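6-phospho-beta-d glycosidase (PDB 5FOO) hydrolyses the beta-glycosidic bond of 6-phosphorylated beta-glucosides, as a family 1 glycoside hydrolase built on a TIM barrel. Local coordinates at residues Tyr413-Gly421 / Arg431-Ile439. The protein carries 1 engineered substitution. Sequence-based numbering, arbitrary orientation.
Sequences YHVWTPIDG and RYGLVENNI. With JAZ (6-phosphocyclophellitol), chain G.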
loop_
_atom_site.group_PDB
_atom_site.type_symbol
_atom_site.label_atom_id
_atom_site.label_comp_id
_atom_site.label_asym_id
_atom_site.label_seq_id
_atom_site.Cartn_x
_atom_site.Cartn_y
_atom_site.Cartn_z
ATOM N N TYR A 413 2.699 -9.025 -10.393
ATOM C CA TYR A 413 2.546 -7.615 -10.749
ATOM C C TYR A 413 1.079 -7.241 -10.651
ATOM O O TYR A 413 0.207 -7.863 -11.253
ATOM C CB TYR A 413 3.042 -7.427 -12.151
ATOM C CG TYR A 413 2.907 -6.027 -12.684
ATOM C CD1 TYR A 413 3.768 -5.004 -12.290
ATOM C CD2 TYR A 413 1.928 -5.720 -13.580
ATOM C CE1 TYR A 413 3.646 -3.743 -12.818
ATOM C CE2 TYR A 413 1.817 -4.471 -14.096
ATOM C CZ TYR A 413 2.654 -3.482 -13.718
ATOM O OH TYR A 413 2.440 -2.235 -14.279
ATOM N N HIS A 414 0.794 -6.267 -9.813
ATOM C CA HIS A 414 -0.543 -5.770 -9.606
ATOM C C HIS A 414 -0.559 -4.248 -10.041
ATOM O O HIS A 414 0.163 -3.419 -9.520
ATOM C CB HIS A 414 -0.963 -5.949 -8.121
ATOM C CG HIS A 414 -1.641 -7.246 -7.807
ATOM N ND1 HIS A 414 -2.304 -7.467 -6.625
ATOM C CD2 HIS A 414 -1.799 -8.380 -8.542
ATOM C CE1 HIS A 414 -2.831 -8.680 -6.634
ATOM N NE2 HIS A 414 -2.533 -9.251 -7.793
ATOM N N VAL A 415 -1.444 -3.927 -10.961
ATOM C CA VAL A 415 -1.695 -2.593 -11.401
ATOM C C VAL A 415 -2.556 -1.864 -10.328
ATOM O O VAL A 415 -3.613 -2.333 -9.912
ATOM C CB VAL A 415 -2.450 -2.561 -12.742
ATOM C CG1 VAL A 415 -2.643 -1.096 -13.147
ATOM C CG2 VAL A 415 -1.677 -3.292 -13.834
ATOM N N TRP A 416 -2.105 -0.679 -9.923
ATOM C CA TRP A 416 -2.985 0.267 -9.263
ATOM C C TRP A 416 -3.757 1.138 -10.281
ATOM O O TRP A 416 -3.080 1.893 -11.004
ATOM C CB TRP A 416 -2.249 1.154 -8.278
ATOM C CG TRP A 416 -3.267 1.895 -7.468
ATOM C CD1 TRP A 416 -3.888 3.104 -7.773
ATOM C CD2 TRP A 416 -3.807 1.455 -6.286
ATOM N NE1 TRP A 416 -4.827 3.399 -6.820
ATOM C CE2 TRP A 416 -4.774 2.425 -5.870
ATOM C CE3 TRP A 416 -3.556 0.349 -5.476
ATOM C CZ2 TRP A 416 -5.498 2.279 -4.716
ATOM C CZ3 TRP A 416 -4.268 0.206 -4.315
ATOM C CH2 TRP A 416 -5.213 1.161 -3.922
ATOM N N THR A 417 -4.891 0.652 -10.731
ATOM C CA THR A 417 -5.965 0.075 -9.935
ATOM C C THR A 417 -6.905 -0.563 -10.983
ATOM O O THR A 417 -6.995 -0.057 -12.109
ATOM C CB THR A 417 -6.629 0.995 -8.938
ATOM O OG1 THR A 417 -7.314 0.189 -7.973
ATOM C CG2 THR A 417 -7.578 1.938 -9.645
ATOM N N PRO A 418 -7.570 -1.675 -10.660
ATOM C CA PRO A 418 -8.436 -2.222 -11.711
ATOM C C PRO A 418 -9.537 -1.287 -12.228
ATOM O O PRO A 418 -9.738 -1.180 -13.426
ATOM C CB PRO A 418 -9.070 -3.430 -11.031
ATOM C CG PRO A 418 -7.995 -3.889 -10.161
ATOM C CD PRO A 418 -7.436 -2.642 -9.551
ATOM N N ILE A 419 -10.266 -0.690 -11.304
ATOM C CA ILE A 419 -11.360 0.190 -11.583
ATOM C C ILE A 419 -11.128 1.501 -10.823
ATOM O O ILE A 419 -10.803 1.472 -9.648
ATOM C CB ILE A 419 -12.669 -0.452 -11.105
ATOM C CG1 ILE A 419 -12.925 -1.767 -11.856
ATOM C CG2 ILE A 419 -13.847 0.521 -11.281
ATOM C CD1 ILE A 419 -14.033 -2.608 -11.262
ATOM N N ASP A 420 -11.327 2.632 -11.486
ATOM C CA ASP A 420 -11.144 3.959 -10.908
ATOM C C ASP A 420 -11.673 3.945 -9.512
ATOM O O ASP A 420 -12.816 3.451 -9.293
ATOM C CB ASP A 420 -11.919 5.042 -11.700
ATOM C CG ASP A 420 -11.334 5.336 -13.109
ATOM O OD1 ASP A 420 -10.153 5.033 -13.412
ATOM O OD2 ASP A 420 -12.083 5.970 -13.901
ATOM N N GLY A 421 -10.868 4.450 -8.567
ATOM C CA GLY A 421 -11.314 4.541 -7.175
ATOM C C GLY A 421 -11.051 5.885 -6.497
ATOM O O GLY A 421 -10.418 6.781 -7.053
ATOM N N ARG A 431 -7.420 9.584 -12.277
ATOM C CA ARG A 431 -7.938 8.231 -12.543
ATOM C C ARG A 431 -6.755 7.340 -12.835
ATOM O O ARG A 431 -5.896 7.729 -13.595
ATOM C CB ARG A 431 -8.915 8.261 -13.717
ATOM C CG ARG A 431 -10.039 9.324 -13.628
ATOM C CD ARG A 431 -10.853 9.073 -12.385
ATOM N NE ARG A 431 -12.051 9.898 -12.254
ATOM C CZ ARG A 431 -13.272 9.525 -12.573
ATOM N NH1 ARG A 431 -13.538 8.323 -13.105
ATOM N NH2 ARG A 431 -14.253 10.380 -12.376
ATOM N N TYR A 432 -6.689 6.219 -12.127
ATOM C CA TYR A 432 -5.668 5.165 -12.299
ATOM C C TYR A 432 -6.180 3.844 -12.953
ATOM O O TYR A 432 -5.413 2.957 -13.200
ATOM C CB TYR A 432 -5.086 4.786 -10.917
ATOM C CG TYR A 432 -4.096 5.768 -10.302
ATOM C CD1 TYR A 432 -4.516 6.881 -9.568
ATOM C CD2 TYR A 432 -2.729 5.559 -10.427
ATOM C CE1 TYR A 432 -3.597 7.767 -8.986
ATOM C CE2 TYR A 432 -1.801 6.428 -9.846
ATOM C CZ TYR A 432 -2.235 7.545 -9.127
ATOM O OH TYR A 432 -1.264 8.386 -8.584
ATOM N N GLY A 433 -7.470 3.720 -13.231
ATOM C CA GLY A 433 -8.049 2.446 -13.584
ATOM C C GLY A 433 -7.622 1.946 -14.934
ATOM O O GLY A 433 -7.368 2.741 -15.893
ATOM N N LEU A 434 -7.577 0.625 -15.044
ATOM C CA LEU A 434 -7.673 -0.003 -16.367
ATOM C C LEU A 434 -9.128 0.117 -16.879
ATOM O O LEU A 434 -9.405 0.008 -18.053
ATOM C CB LEU A 434 -7.346 -1.496 -16.229
ATOM C CG LEU A 434 -5.985 -1.872 -15.714
ATOM C CD1 LEU A 434 -5.963 -3.367 -15.409
ATOM C CD2 LEU A 434 -4.879 -1.467 -16.698
ATOM N N VAL A 435 -10.059 0.252 -15.958
ATOM C CA VAL A 435 -11.475 0.315 -16.235
ATOM C C VAL A 435 -12.015 1.586 -15.600
ATOM O O VAL A 435 -11.843 1.828 -14.407
ATOM C CB VAL A 435 -12.205 -0.888 -15.614
ATOM C CG1 VAL A 435 -13.712 -0.828 -15.888
ATOM C CG2 VAL A 435 -11.593 -2.203 -16.157
ATOM N N GLU A 436 -12.730 2.349 -16.410
ATOM C CA GLU A 436 -13.291 3.633 -16.027
ATOM C C GLU A 436 -14.467 3.380 -15.115
ATOM O O GLU A 436 -15.213 2.432 -15.336
ATOM C CB GLU A 436 -13.797 4.309 -17.328
ATOM C CG GLU A 436 -14.563 5.578 -17.130
ATOM C CD GLU A 436 -15.194 6.113 -18.407
ATOM O OE1 GLU A 436 -15.090 5.503 -19.525
ATOM O OE2 GLU A 436 -15.830 7.159 -18.223
ATOM N N ASN A 437 -14.669 4.233 -14.146
ATOM C CA ASN A 437 -15.894 4.258 -13.394
ATOM C C ASN A 437 -16.559 5.626 -13.558
ATOM O O ASN A 437 -15.927 6.666 -13.378
ATOM C CB ASN A 437 -15.673 4.043 -11.894
ATOM C CG ASN A 437 -16.968 3.778 -11.147
ATOM O OD1 ASN A 437 -17.977 3.311 -11.735
ATOM N ND2 ASN A 437 -16.956 4.018 -9.867
ATOM N N ASN A 438 -17.842 5.636 -13.874
ATOM C CA ASN A 438 -18.586 6.897 -13.820
ATOM C C ASN A 438 -18.983 7.084 -12.367
ATOM O O ASN A 438 -19.705 6.278 -11.798
ATOM C CB ASN A 438 -19.804 6.806 -14.706
ATOM C CG ASN A 438 -20.638 8.075 -14.718
ATOM O OD1 ASN A 438 -21.111 8.612 -13.706
ATOM N ND2 ASN A 438 -20.784 8.578 -15.873
ATOM N N ILE A 439 -18.527 8.142 -11.737
ATOM C CA ILE A 439 -18.794 8.254 -10.331
ATOM C C ILE A 439 -20.200 8.699 -9.951
ATOM O O ILE A 439 -20.541 8.699 -8.785
ATOM C CB ILE A 439 -17.741 9.065 -9.587
ATOM C CG1 ILE A 439 -17.645 10.486 -10.123
ATOM C CG2 ILE A 439 -16.408 8.363 -9.722
ATOM C CD1 ILE A 439 -17.025 11.372 -9.077
HETATM C C2 JAZ G . -3.223 5.348 -3.676
HETATM C C3 JAZ G . -3.083 3.982 -2.971
HETATM C C4 JAZ G . -1.677 3.810 -2.406
HETATM C C5 JAZ G . -0.600 3.924 -3.475
HETATM C C6 JAZ G . -0.774 5.199 -4.271
HETATM C C7 JAZ G . -2.197 5.370 -4.803
HETATM C C8 JAZ G . -2.331 6.576 -5.729
HETATM O O9 JAZ G . -2.046 7.737 -4.954
HETATM P P10 JAZ G . -2.763 9.106 -5.323
HETATM O O11 JAZ G . -2.270 10.052 -4.286
HETATM O O12 JAZ G . -4.210 8.921 -5.517
HETATM O O13 JAZ G . -2.270 9.463 -6.656
HETATM O O14 JAZ G . -0.362 6.322 -3.481
HETATM O O15 JAZ G . -4.519 5.485 -4.268
HETATM O O16 JAZ G . -4.007 3.975 -1.911
HETATM O O17 JAZ G . -1.573 2.567 -1.733
HETATM O O HOH W 1 -8.377 5.688 -9.651
#
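W416 and Y432 meet edge to face: the indole, its CG anti to the backbone N (chi1 -169°), turns its CD1 edge toward the Y432 ring. The planes stand at 82°, with CD1 of W416 3.7 Å from CG of Y432. CG2 of T417 packs against CB of Y432, and farther along I419 and V435 lie side by side, CG1 of I419 3.9 Å from CB of V435. Backbone bonds tie the loop after barrel strand 410-416 to the returning chain: L434 N to T417 O, V435 N to P418 O and D420 N to V435 O. At the polar edge the buried carboxylate of D420 takes three donors from 431-439, and OD1 also makes a salt bridge to K447. D420 OD1 accepts G433 N at 3.0 Å. D420 OD2 is met from opposite faces of the carboxylate plane by N437 N at 3.1 Å and by R431 NH1 at 2.9 Å, the latter a salt bridge with its planes 87° apart. R431 NH1 also reaches N437 O. Such bonding should keep D420 ionised. The aromatic pair lines the 6-phosphocyclophellitol pocket: ligand C3 lies over one W416 face, and Y432 OH sits doubtfully close to phosphate O13, consistent with recognition of 6-phosphorylated sugars.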